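Local coordinates for protein ESSB (Geobacillus thermodenitrificans, PDB 4ANO) that is an integral membrane component of the type VII secretion system, represented here by its cytoplasmic fragment, at residues 40-48 and 101-109. Residues are numbered along the deposited sequence; the frame is centred on the assembly and turned at random.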
loop_
_atom_site.group_PDB
_atom_site.type_symbol
_atom_site.label_atom_id
_atom_site.label_comp_id
_atom_site.label_asym_id
_atom_site.label_seq_id
_atom_site.Cartn_x
_atom_site.Cartn_y
_atom_site.Cartn_z
ATOM N N LEU A 40 -9.074 -21.891 -10.585
ATOM C CA LEU A 40 -7.717 -21.856 -11.126
ATOM C C LEU A 40 -7.140 -20.449 -11.441
ATOM O O LEU A 40 -5.924 -20.256 -11.426
ATOM C CB LEU A 40 -7.701 -22.721 -12.395
ATOM C CG LEU A 40 -6.352 -22.852 -13.100
ATOM C CD1 LEU A 40 -5.262 -23.417 -12.149
ATOM C CD2 LEU A 40 -6.568 -23.981 -14.137
ATOM N N GLU A 41 -8.036 -19.481 -11.714
ATOM C CA GLU A 41 -7.653 -18.055 -11.914
ATOM C C GLU A 41 -6.889 -17.495 -10.750
ATOM O O GLU A 41 -6.128 -16.551 -10.957
ATOM C CB GLU A 41 -8.893 -17.169 -12.099
ATOM C CG GLU A 41 -9.754 -17.554 -13.325
ATOM C CD GLU A 41 -11.216 -17.091 -13.291
ATOM O OE1 GLU A 41 -11.637 -16.250 -12.474
ATOM O OE2 GLU A 41 -11.970 -17.612 -14.141
ATOM N N LEU A 42 -7.103 -18.056 -9.538
ATOM C CA LEU A 42 -6.457 -17.531 -8.306
ATOM C C LEU A 42 -5.048 -18.087 -8.086
ATOM O O LEU A 42 -4.324 -17.644 -7.188
ATOM C CB LEU A 42 -7.350 -17.786 -7.057
ATOM C CG LEU A 42 -8.740 -17.182 -7.132
ATOM C CD1 LEU A 42 -9.282 -17.213 -5.690
ATOM C CD2 LEU A 42 -8.673 -15.681 -7.680
ATOM N N GLU A 43 -4.645 -19.050 -8.901
ATOM C CA GLU A 43 -3.319 -19.699 -8.731
ATOM C C GLU A 43 -2.190 -18.668 -8.869
ATOM O O GLU A 43 -1.140 -18.817 -8.174
ATOM C CB GLU A 43 -3.187 -20.978 -9.628
ATOM C CG GLU A 43 -1.845 -21.832 -9.373
ATOM C CD GLU A 43 -0.573 -21.108 -9.709
ATOM O OE1 GLU A 43 -0.592 -20.345 -10.701
ATOM O OE2 GLU A 43 0.485 -21.319 -9.014
ATOM N N VAL A 44 -2.414 -17.590 -9.650
ATOM C CA VAL A 44 -1.413 -16.525 -9.822
ATOM C C VAL A 44 -1.021 -15.900 -8.452
ATOM O O VAL A 44 0.040 -15.325 -8.331
ATOM C CB VAL A 44 -1.917 -15.492 -10.811
ATOM C CG1 VAL A 44 -3.096 -14.623 -10.254
ATOM C CG2 VAL A 44 -0.774 -14.655 -11.341
ATOM N N LEU A 45 -1.865 -16.073 -7.421
ATOM C CA LEU A 45 -1.618 -15.416 -6.142
ATOM C C LEU A 45 -0.501 -16.165 -5.437
ATOM O O LEU A 45 0.103 -15.573 -4.526
ATOM C CB LEU A 45 -2.878 -15.428 -5.262
ATOM C CG LEU A 45 -3.991 -14.382 -5.671
ATOM C CD1 LEU A 45 -5.208 -14.485 -4.636
ATOM C CD2 LEU A 45 -3.374 -12.984 -5.619
ATOM N N LYS A 46 -0.203 -17.381 -5.924
ATOM C CA LYS A 46 0.965 -18.157 -5.360
ATOM C C LYS A 46 2.316 -17.573 -5.851
ATOM O O LYS A 46 3.412 -17.959 -5.365
ATOM C CB LYS A 46 0.908 -19.645 -5.742
ATOM C CG LYS A 46 -0.343 -20.447 -5.414
ATOM C CD LYS A 46 -0.601 -20.686 -3.930
ATOM C CE LYS A 46 0.375 -21.655 -3.340
ATOM N NZ LYS A 46 -0.043 -21.731 -1.938
ATOM N N GLU A 47 2.203 -16.676 -6.816
ATOM C CA GLU A 47 3.328 -16.194 -7.591
ATOM C C GLU A 47 3.376 -14.674 -7.597
ATOM O O GLU A 47 3.609 -14.025 -8.635
ATOM C CB GLU A 47 3.330 -16.810 -9.017
ATOM C CG GLU A 47 3.817 -18.299 -9.113
ATOM C CD GLU A 47 2.668 -19.272 -9.185
ATOM O OE1 GLU A 47 1.629 -18.927 -8.581
ATOM O OE2 GLU A 47 2.763 -20.341 -9.863
ATOM N N VAL A 48 3.182 -14.091 -6.421
ATOM C CA VAL A 48 3.273 -12.635 -6.353
ATOM C C VAL A 48 4.702 -12.233 -6.061
ATOM O O VAL A 48 5.289 -11.448 -6.783
ATOM C CB VAL A 48 2.294 -12.031 -5.350
ATOM C CG1 VAL A 48 2.468 -10.482 -5.254
ATOM C CG2 VAL A 48 0.869 -12.511 -5.761
ATOM N N HIS A 101 1.274 -1.178 -14.467
ATOM C CA HIS A 101 0.390 -2.358 -14.304
ATOM C C HIS A 101 1.175 -3.703 -14.424
ATOM O O HIS A 101 2.228 -3.817 -15.114
ATOM C CB HIS A 101 -0.739 -2.399 -15.346
ATOM C CG HIS A 101 -1.733 -1.272 -15.285
ATOM N ND1 HIS A 101 -2.489 -0.909 -16.383
ATOM C CD2 HIS A 101 -2.136 -0.465 -14.270
ATOM C CE1 HIS A 101 -3.305 0.079 -16.052
ATOM N NE2 HIS A 101 -3.119 0.359 -14.773
ATOM N N SER A 102 0.662 -4.707 -13.732
ATOM C CA SER A 102 1.170 -6.089 -13.880
ATOM C C SER A 102 0.727 -6.676 -15.202
ATOM O O SER A 102 -0.390 -6.402 -15.647
ATOM C CB SER A 102 0.573 -6.933 -12.772
ATOM O OG SER A 102 0.607 -8.317 -13.107
ATOM N N ALA A 103 1.573 -7.502 -15.827
ATOM C CA ALA A 103 1.160 -8.233 -17.061
ATOM C C ALA A 103 0.506 -9.570 -16.706
ATOM O O ALA A 103 -0.094 -10.269 -17.575
ATOM C CB ALA A 103 2.367 -8.436 -18.063
ATOM N N ARG A 104 0.577 -9.905 -15.417
ATOM C CA ARG A 104 0.130 -11.233 -14.966
ATOM C C ARG A 104 -1.219 -11.193 -14.227
ATOM O O ARG A 104 -1.463 -12.045 -13.374
ATOM C CB ARG A 104 1.207 -11.908 -14.088
ATOM C CG ARG A 104 2.629 -11.580 -14.483
ATOM C CD ARG A 104 3.560 -12.311 -13.558
ATOM N NE ARG A 104 3.832 -11.522 -12.357
ATOM C CZ ARG A 104 4.037 -12.027 -11.145
ATOM N NH1 ARG A 104 3.970 -13.345 -10.935
ATOM N NH2 ARG A 104 4.299 -11.195 -10.138
ATOM N N ARG A 105 -2.108 -10.249 -14.587
ATOM C CA ARG A 105 -3.471 -10.183 -14.028
ATOM C C ARG A 105 -3.511 -9.599 -12.576
ATOM O O ARG A 105 -4.567 -9.446 -11.991
ATOM C CB ARG A 105 -4.186 -11.554 -14.079
ATOM C CG ARG A 105 -4.771 -11.937 -15.452
ATOM C CD ARG A 105 -5.506 -13.288 -15.419
ATOM N NE ARG A 105 -4.615 -14.343 -15.006
ATOM C CZ ARG A 105 -4.824 -15.201 -14.002
ATOM N NH1 ARG A 105 -5.949 -15.187 -13.330
ATOM N NH2 ARG A 105 -3.904 -16.108 -13.717
ATOM N N LEU A 106 -2.368 -9.285 -12.002
ATOM C CA LEU A 106 -2.347 -8.832 -10.565
ATOM C C LEU A 106 -2.705 -7.351 -10.429
ATOM O O LEU A 106 -2.269 -6.537 -11.251
ATOM C CB LEU A 106 -0.987 -9.105 -9.909
ATOM C CG LEU A 106 -0.618 -10.565 -9.940
ATOM C CD1 LEU A 106 0.854 -10.618 -9.381
ATOM C CD2 LEU A 106 -1.564 -11.390 -9.090
ATOM N N ILE A 107 -3.543 -6.982 -9.470
ATOM C CA ILE A 107 -3.991 -5.591 -9.304
ATOM C C ILE A 107 -3.735 -5.134 -7.893
ATOM O O ILE A 107 -4.152 -5.821 -6.939
ATOM C CB ILE A 107 -5.476 -5.418 -9.661
ATOM C CG1 ILE A 107 -5.705 -5.829 -11.146
ATOM C CG2 ILE A 107 -5.962 -3.988 -9.373
ATOM C CD1 ILE A 107 -7.208 -5.805 -11.621
ATOM N N PHE A 108 -3.074 -3.994 -7.715
ATOM C CA PHE A 108 -2.626 -3.606 -6.363
ATOM C C PHE A 108 -3.539 -2.602 -5.661
ATOM O O PHE A 108 -4.101 -1.708 -6.327
ATOM C CB PHE A 108 -1.174 -3.114 -6.439
ATOM C CG PHE A 108 -0.231 -4.216 -6.858
ATOM C CD1 PHE A 108 0.269 -5.087 -5.920
ATOM C CD2 PHE A 108 0.056 -4.432 -8.221
ATOM C CE1 PHE A 108 1.112 -6.143 -6.306
ATOM C CE2 PHE A 108 0.879 -5.504 -8.633
ATOM C CZ PHE A 108 1.409 -6.347 -7.678
ATOM N N ILE A 109 -3.810 -2.865 -4.380
ATOM C CA ILE A 109 -4.555 -1.922 -3.484
ATOM C C ILE A 109 -3.569 -1.423 -2.446
ATOM O O ILE A 109 -2.936 -2.223 -1.696
ATOM C CB ILE A 109 -5.857 -2.512 -2.865
ATOM C CG1 ILE A 109 -6.446 -1.586 -1.747
ATOM C CG2 ILE A 109 -5.657 -3.985 -2.247
ATOM C CD1 ILE A 109 -7.947 -1.937 -1.490
HETATM O O HOH W 1 -3.823 -18.435 -12.048
#
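Val44 of the 3-10 segment 40-46 faces the turn before the short strand 106-107, with Val44 CA and Arg104 CA 7.5 Å apart. Arg105 NH1 donates to Glu41 O at 2.7 Å, nearly straight at 162°, in the carbonyl plane and on a lone pair. A water accepts from Arg105 NH2 and from Val44 N, the latter weakly, and donates to Leu40 O; in this conformer both terminal nitrogens of Arg105 have a partner, restraining the group's rotation. Val44 CG1 lies over one face of this group. The bend at chi3 (-59°) turns the guanidinium toward these partners. The contact belongs to the cytoplasmic domain of the EssB (YukC) family, in the protein kinase clan; it joins the connection between strands 25-30 and 53-58 to the two-stranded sheet of 106-107 and 129-130, whose Val130 touches Val44 and Leu45. The two methyls of Leu106 spread toward different valines, CD2 against Val44 CG1 (3.8 Å) and CD1 against Val48 CG2 (4.1 Å). Arg104 NH1 approaches Glu47 O to 2.4 Å, too short to be trusted, while Leu106 CD1 lies over one face of the Arg104 guanidinium, offset toward the rim. Ser102 OG accepts from Arg104 N (2.8 Å), an ST turn.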